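Local coordinates for protein sugar ABC transporter (Agrobacterium radiobacter, PDB 4RXT) that probably serves as the solute-binding component of an ABC-type sugar importer, here holding arabinopyranose in the cleft between its two domains, at residues 8-13 / 38-43; 19-24 / 248-253; 63-68 / 86-91. One frame throughout, in Å; residues are numbered along the deposited sequence.

In the fold
From the N terminus, strand 9-11 leads into helix 17-33 and on to strand 39-41; contact 1 closes this first beta-alpha-beta unit by pairing its two strands. Contact 3 follows in series, closing a later, shorter loop by pairing 66-68 with 89-91 round helix 77-84. The two share one parallel sheet, where 66-68 borders 9-11 on the side away from 39-41, and P8 and I10 are probably hydrogen-bonded to V67. Contact 2 spans far more chain: helix 17-33 meets helix 249-264, which arrives after the chain has built most of the other sheet. Its segments alternate with those of contact 1, while contact 3 nests inside its loop.

Contact 1: 8-13 / 38-43; sequences PIIVKD and PELGAQ. With ARA (alpha-L-arabinopyranose), chain B.
I9 and L40 carry the backbone pairing of two parallel strands through three hydrogen bonds. I9 N donates to P38 O at 3.1 Å, L40 N to I9 O at 2.8 Å and V11 N to L40 O at 3.0 Å. L40 O also takes a CA-H...O contact from I10, so two groups of one strand share this oxygen.

Past V11 the direct hydrogen bonds stop and water takes over, though the two chains stay close. One water lies 2.7 Å from V11 O, to which it probably donates, and accepts from A42 N, replacing a direct bond; another donates to D13 OD2 and to Q43 O, joining the two loops. The other carboxylate oxygen of D13 is hydrogen-bonded to T15.

Apolar contact gathers round L40. With CG anti to its carbonyl carbon (chi1 -53°), its CD1 branch lies along the neighbouring strand, 3.7 Å from P8 CB, while CB lies 3.9 Å from I10 CG1, the L40 and I10 side chains meeting at a slant. The P8 and P38 rings touch more loosely at the strand starts.

K12 turns away from 38-43. Its extended chain carries NZ to the sugar, with a 3.0 Å hydrogen bond from NZ to O3 of the arabinopyranose, which D93 and E45 also bind.

This is the first beta-alpha-beta crossover of the sheet, with 39-41 at one edge of the sheet. I9 and V11 pack on helix 17-33, and E39 forms a salt bridge with R27 of that helix; I10 and L40 face helix 48-60, while strand 66-68 lies along the other edge of 9-11.

Contact 2: 19-24 / 248-253; sequences WQIVLA and DPYRMG
Two helices of the periplasmic-binding-protein fold meet here, helix 17-33 and the first turn of helix 249-264, the axes of the short segments approaching to 6.8 Å at 43°. The P249 ring fits against two neighbouring side chains. V22 CG2 presses on P249 CB at 3.5 Å, tighter than usual for two carbons, with the side chains at about a right angle. I21 CG2 meets P249 CG at 3.7 Å, the two side chains slanting across each other, and continues to Y250, where it lies 3.8 Å from CB and close to the backbone N. I21 can span both residues because chi1 (-63°) sets CG2 anti to its own backbone N, pointing it at the start of the second helix.

G253 brings the backbones together. With no side chain on G253, its CA can lie directly against V22 O, 3.4 Å away in a CA-H...O contact, and V22 CA makes a similar one to P249 O. Further out, the Y250 ring lies obliquely beside the end of 19-24, CE1 3.8 Å from A24 C. D248 caps the N terminus of the second helix: OD1 accepts from R251 N at 3.3 Å, met from above the carboxylate plane.

W19, from the same turn as V22, touches the sugar and is hydrogen-bonded through NE1 to E45, while Q247 just before the second helix also binds the ligand. No hydrogen bond joins these helix segments, one carrying pocket residue W19 and the other starting just after Q247, so their fit rests on shape and weak CA-H...O contacts, not on directed polar bonds.

Contact 3: 63-68 / 86-91; sequences PAAIVI and SVPIIG
I66 O receives the shortest hydrogen bond of the pairing, from I90 N at 2.8 Å, almost straight with an angle of 176° at the hydrogen. The same oxygen accepts a CA-H...O contact from I89, so neighbouring residues of one strand both turn to it. Two more bonds continue the parallel ladder: I66 N donates to P88 O at 3.0 Å and I68 N to I90 O at 2.9 Å. I90 O is gripped twice as well, by I68 N and by V67 CA at 3.2 Å.

On the face carrying I66, I68 and I89, the side chains pack in a row. I66 and I89 lie side by side and point the same way, with I66 CB 4.0 Å from I89 CD1. I68 and I89 meet through their CG2 methyls at 3.6 Å; for I68 that methyl sits between its backbone N and carbonyl carbon while CG1 leads away (chi1 -176°). At the strand entrance V87 points its CG1 at the other segment, 3.6 Å from A65 CA and 3.8 Å from I66 CD1, its side chain square across that of I66. V67 and I90 lie on the opposite face.

The strands close the beta-alpha-beta unit through helix 77-84. I66 and I68 continue the packing to I10 of the adjoining strand and to helix 48-60, whereas A65 and V67 lie against helix 249-264. Since the polar groups described here are main-chain ones and the side chains between the strands are all hydrocarbon, the backbone ladder sets the register and the branched side chains fill the core on both faces, behind the sugar-binding end of the sheet.

Contact 1: 8-13 / 38-43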
# COMPACT_ATOMS: atom_id res chain seq x y z
N PRO A 8 16.46 -0.37 13.21
CA PRO A 8 15.61 0.66 12.66
C PRO A 8 14.60 0.12 11.66
O PRO A 8 14.85 -0.87 10.96
CB PRO A 8 16.59 1.59 11.93
CG PRO A 8 17.93 1.23 12.44
CD PRO A 8 17.84 -0.21 12.77
N ILE A 9 13.48 0.81 11.59
CA ILE A 9 12.49 0.61 10.53
C ILE A 9 12.36 1.93 9.76
O ILE A 9 12.22 3.01 10.36
CB ILE A 9 11.10 0.15 11.06
CG1 ILE A 9 10.18 -0.19 9.87
CG2 ILE A 9 10.50 1.11 12.10
CD1 ILE A 9 9.01 -1.07 10.26
N ILE A 10 12.42 1.80 8.44
CA ILE A 10 12.38 2.93 7.53
C ILE A 10 11.15 2.77 6.67
O ILE A 10 11.06 1.87 5.84
CB ILE A 10 13.64 3.01 6.63
CG1 ILE A 10 14.90 3.05 7.49
CG2 ILE A 10 13.56 4.24 5.69
CD1 ILE A 10 16.18 2.87 6.71
N VAL A 11 10.18 3.64 6.89
CA VAL A 11 8.93 3.63 6.14
C VAL A 11 8.97 4.63 5.00
O VAL A 11 9.90 5.44 4.92
CB VAL A 11 7.72 3.86 7.03
CG1 VAL A 11 7.62 2.73 8.07
CG2 VAL A 11 7.79 5.23 7.70
N LYS A 12 8.00 4.56 4.09
CA LYS A 12 7.98 5.51 2.94
C LYS A 12 7.61 6.94 3.36
O LYS A 12 8.02 7.89 2.72
CB LYS A 12 6.98 5.07 1.86
CG LYS A 12 7.23 3.70 1.25
CD LYS A 12 6.35 3.50 0.04
CE LYS A 12 6.51 2.13 -0.58
NZ LYS A 12 5.75 2.07 -1.87
N ASP A 13 6.73 7.08 4.37
CA ASP A 13 6.19 8.41 4.70
C ASP A 13 5.59 8.35 6.10
O ASP A 13 4.56 7.74 6.33
CB ASP A 13 5.12 8.83 3.67
CG ASP A 13 4.47 10.22 3.98
OD1 ASP A 13 4.72 10.82 5.05
OD2 ASP A 13 3.66 10.71 3.16
N PRO A 38 14.33 2.46 16.30
CA PRO A 38 14.15 3.79 15.77
C PRO A 38 13.17 3.80 14.62
O PRO A 38 13.20 2.93 13.79
CB PRO A 38 15.56 4.20 15.28
CG PRO A 38 16.51 3.26 15.96
CD PRO A 38 15.74 2.01 16.23
N GLU A 39 12.31 4.80 14.60
CA GLU A 39 11.23 4.91 13.62
C GLU A 39 11.61 6.02 12.65
O GLU A 39 11.55 7.21 12.96
CB GLU A 39 9.92 5.22 14.35
CG GLU A 39 9.50 4.11 15.30
CD GLU A 39 8.23 4.38 16.08
OE1 GLU A 39 7.41 5.23 15.68
OE2 GLU A 39 8.00 3.69 17.10
N LEU A 40 12.02 5.59 11.47
CA LEU A 40 12.67 6.42 10.47
C LEU A 40 11.84 6.55 9.21
O LEU A 40 11.01 5.69 8.90
CB LEU A 40 14.05 5.88 10.10
CG LEU A 40 15.03 5.61 11.26
CD1 LEU A 40 16.36 5.11 10.71
CD2 LEU A 40 15.22 6.83 12.15
N GLY A 41 12.10 7.62 8.46
CA GLY A 41 11.41 7.82 7.19
C GLY A 41 11.27 9.29 6.81
O GLY A 41 11.34 10.18 7.67
N ALA A 42 11.13 9.52 5.51
CA ALA A 42 10.86 10.83 4.97
C ALA A 42 9.39 11.15 5.22
O ALA A 42 8.65 10.34 5.81
CB ALA A 42 11.21 10.89 3.47
N GLN A 43 8.98 12.33 4.79
CA GLN A 43 7.60 12.84 5.06
C GLN A 43 6.82 12.89 3.74
O GLN A 43 5.80 13.57 3.62
CB GLN A 43 7.65 14.20 5.72
CG GLN A 43 7.98 14.16 7.21
CD GLN A 43 9.38 13.63 7.48
OE1 GLN A 43 9.55 12.59 8.15
NE2 GLN A 43 10.38 14.33 6.97
C1 ARA B . -0.18 1.47 0.83
C2 ARA B . 0.89 0.78 -0.02
C3 ARA B . 2.21 1.53 0.11
C4 ARA B . 2.03 3.03 -0.19
C5 ARA B . 0.61 3.42 -0.18
O1 ARA B . -1.25 0.94 0.06
O2 ARA B . 1.10 -0.58 0.43
O3 ARA B . 3.18 0.89 -0.73
O4 ARA B . 2.37 3.38 -1.53
O5 ARA B . -0.17 2.89 0.91
O HOH W 1 11.33 7.33 3.65
O HOH W 2 3.15 13.20 2.39

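Contact 2: 19-24 / 248-253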
# COMPACT_ATOMS: atom_id res chain seq x y z
N TRP A 19 1.41 4.00 7.16
CA TRP A 19 2.77 3.79 7.70
C TRP A 19 2.82 3.90 9.21
O TRP A 19 3.65 3.28 9.84
CB TRP A 19 3.82 4.72 7.04
CG TRP A 19 3.96 4.39 5.59
CD1 TRP A 19 3.54 5.13 4.55
CD2 TRP A 19 4.38 3.14 5.07
NE1 TRP A 19 3.70 4.43 3.38
CE2 TRP A 19 4.24 3.21 3.68
CE3 TRP A 19 4.88 1.97 5.64
CZ2 TRP A 19 4.57 2.16 2.87
CZ3 TRP A 19 5.22 0.94 4.84
CH2 TRP A 19 5.06 1.04 3.47
N GLN A 20 1.92 4.70 9.77
CA GLN A 20 1.80 4.77 11.24
C GLN A 20 1.33 3.44 11.84
O GLN A 20 1.73 3.06 12.94
CB GLN A 20 0.90 5.93 11.65
CG GLN A 20 1.59 7.25 11.34
CD GLN A 20 0.66 8.45 11.26
OE1 GLN A 20 -0.55 8.36 11.52
NE2 GLN A 20 1.23 9.60 10.85
N ILE A 21 0.54 2.69 11.10
CA ILE A 21 0.13 1.34 11.55
C ILE A 21 1.35 0.42 11.53
O ILE A 21 1.62 -0.29 12.48
CB ILE A 21 -0.99 0.71 10.69
CG1 ILE A 21 -2.29 1.54 10.77
CG2 ILE A 21 -1.26 -0.72 11.16
CD1 ILE A 21 -3.30 1.18 9.68
N VAL A 22 2.10 0.45 10.43
CA VAL A 22 3.38 -0.30 10.33
C VAL A 22 4.30 0.03 11.51
O VAL A 22 4.85 -0.86 12.16
CB VAL A 22 4.11 -0.03 9.00
CG1 VAL A 22 5.47 -0.72 8.98
CG2 VAL A 22 3.24 -0.43 7.83
N LEU A 23 4.45 1.33 11.80
CA LEU A 23 5.32 1.76 12.90
C LEU A 23 4.80 1.32 14.28
O LEU A 23 5.58 0.94 15.13
CB LEU A 23 5.51 3.29 12.87
CG LEU A 23 6.33 3.87 11.72
CD1 LEU A 23 6.32 5.38 11.83
CD2 LEU A 23 7.74 3.30 11.69
N ALA A 24 3.48 1.36 14.46
CA ALA A 24 2.90 0.80 15.65
C ALA A 24 3.24 -0.71 15.85
O ALA A 24 3.58 -1.15 16.97
CB ALA A 24 1.39 1.05 15.67
N ASP A 248 -2.29 -6.00 5.71
CA ASP A 248 -1.92 -6.17 7.13
C ASP A 248 -0.62 -5.41 7.46
O ASP A 248 0.41 -6.02 7.77
CB ASP A 248 -1.81 -7.65 7.55
CG ASP A 248 -1.93 -7.85 9.06
OD1 ASP A 248 -1.88 -6.87 9.83
OD2 ASP A 248 -2.04 -9.05 9.45
N PRO A 249 -0.68 -4.07 7.44
CA PRO A 249 0.50 -3.30 7.75
C PRO A 249 1.04 -3.52 9.17
O PRO A 249 2.24 -3.50 9.35
CB PRO A 249 0.05 -1.84 7.56
CG PRO A 249 -1.46 -1.88 7.65
CD PRO A 249 -1.78 -3.21 6.99
N TYR A 250 0.15 -3.71 10.16
CA TYR A 250 0.61 -3.96 11.54
C TYR A 250 1.54 -5.17 11.58
O TYR A 250 2.63 -5.11 12.16
CB TYR A 250 -0.56 -4.17 12.48
CG TYR A 250 -0.16 -4.22 13.94
CD1 TYR A 250 -0.09 -3.06 14.68
CD2 TYR A 250 0.17 -5.43 14.55
CE1 TYR A 250 0.24 -3.08 16.04
CE2 TYR A 250 0.53 -5.49 15.89
CZ TYR A 250 0.58 -4.32 16.64
OH TYR A 250 0.92 -4.39 17.97
N ARG A 251 1.14 -6.25 10.91
CA ARG A 251 1.97 -7.45 10.87
C ARG A 251 3.28 -7.23 10.12
O ARG A 251 4.30 -7.74 10.53
CB ARG A 251 1.19 -8.63 10.26
CG ARG A 251 2.03 -9.89 10.13
CD ARG A 251 1.29 -10.99 9.45
NE ARG A 251 2.10 -12.19 9.39
CZ ARG A 251 1.78 -13.27 8.70
NH1 ARG A 251 0.65 -13.30 8.00
NH2 ARG A 251 2.57 -14.33 8.72
N MET A 252 3.23 -6.50 9.00
CA MET A 252 4.47 -6.15 8.30
C MET A 252 5.49 -5.49 9.25
O MET A 252 6.69 -5.83 9.24
CB MET A 252 4.22 -5.28 7.05
CG MET A 252 3.54 -5.98 5.86
SD MET A 252 3.26 -4.72 4.53
CE MET A 252 1.55 -5.10 4.11
N GLY A 253 5.03 -4.57 10.09
CA GLY A 253 5.89 -3.92 11.08
C GLY A 253 6.36 -4.86 12.17
O GLY A 253 7.56 -4.94 12.47

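Contact 3: 63-68 / 86-91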
# COMPACT_ATOMS: atom_id res chain seq x y z
N PRO A 63 23.70 -0.75 12.86
CA PRO A 63 22.67 -1.47 13.60
C PRO A 63 22.74 -2.97 13.33
O PRO A 63 23.46 -3.40 12.41
CB PRO A 63 21.38 -0.89 12.99
CG PRO A 63 21.74 -0.62 11.56
CD PRO A 63 23.16 -0.09 11.65
N ALA A 64 21.99 -3.77 14.08
CA ALA A 64 22.01 -5.23 13.87
C ALA A 64 21.31 -5.68 12.61
O ALA A 64 21.62 -6.73 12.02
CB ALA A 64 21.41 -5.94 15.08
N ALA A 65 20.29 -4.91 12.23
CA ALA A 65 19.54 -5.17 11.03
C ALA A 65 18.71 -3.92 10.72
O ALA A 65 18.60 -3.03 11.57
CB ALA A 65 18.66 -6.39 11.22
N ILE A 66 18.14 -3.88 9.53
CA ILE A 66 17.25 -2.80 9.12
C ILE A 66 16.02 -3.39 8.42
O ILE A 66 16.15 -4.33 7.61
CB ILE A 66 17.95 -1.80 8.14
CG1 ILE A 66 19.04 -1.00 8.88
CG2 ILE A 66 16.94 -0.86 7.47
CD1 ILE A 66 20.06 -0.35 7.96
N VAL A 67 14.86 -2.85 8.77
CA VAL A 67 13.61 -3.12 8.06
C VAL A 67 13.29 -1.91 7.22
O VAL A 67 13.31 -0.79 7.70
CB VAL A 67 12.43 -3.42 9.01
CG1 VAL A 67 11.13 -3.65 8.23
CG2 VAL A 67 12.76 -4.63 9.89
N ILE A 68 12.99 -2.12 5.95
CA ILE A 68 12.66 -1.02 5.05
C ILE A 68 11.51 -1.35 4.12
O ILE A 68 11.40 -2.47 3.62
CB ILE A 68 13.90 -0.55 4.24
CG1 ILE A 68 13.62 0.66 3.36
CG2 ILE A 68 14.52 -1.68 3.41
CD1 ILE A 68 14.84 1.40 2.88
N SER A 86 27.02 -4.51 4.66
CA SER A 86 27.35 -4.44 6.08
C SER A 86 26.23 -4.71 7.11
O SER A 86 26.52 -4.96 8.28
CB SER A 86 27.96 -3.07 6.37
OG SER A 86 26.99 -2.04 6.32
N VAL A 87 24.97 -4.65 6.69
CA VAL A 87 23.80 -4.82 7.57
C VAL A 87 22.75 -5.71 6.88
O VAL A 87 22.43 -5.47 5.72
CB VAL A 87 23.15 -3.44 7.88
CG1 VAL A 87 21.95 -3.57 8.81
CG2 VAL A 87 24.16 -2.48 8.50
N PRO A 88 22.21 -6.74 7.56
CA PRO A 88 21.09 -7.46 6.92
C PRO A 88 19.84 -6.61 6.80
O PRO A 88 19.45 -5.92 7.77
CB PRO A 88 20.82 -8.65 7.84
CG PRO A 88 21.53 -8.36 9.08
CD PRO A 88 22.53 -7.27 8.88
N ILE A 89 19.20 -6.74 5.64
CA ILE A 89 18.06 -5.89 5.26
C ILE A 89 16.86 -6.78 5.07
O ILE A 89 16.90 -7.76 4.35
CB ILE A 89 18.32 -5.09 3.96
CG1 ILE A 89 19.71 -4.42 3.98
CG2 ILE A 89 17.18 -4.10 3.68
CD1 ILE A 89 19.90 -3.39 5.07
N ILE A 90 15.79 -6.44 5.79
CA ILE A 90 14.51 -7.11 5.68
C ILE A 90 13.57 -6.12 4.99
O ILE A 90 13.42 -4.96 5.42
CB ILE A 90 13.98 -7.53 7.08
CG1 ILE A 90 14.73 -8.78 7.61
CG2 ILE A 90 12.48 -7.76 7.05
CD1 ILE A 90 16.24 -8.60 7.81
N GLY A 91 12.93 -6.57 3.91
CA GLY A 91 11.98 -5.72 3.17
C GLY A 91 10.54 -5.94 3.55
O GLY A 91 10.13 -7.05 3.94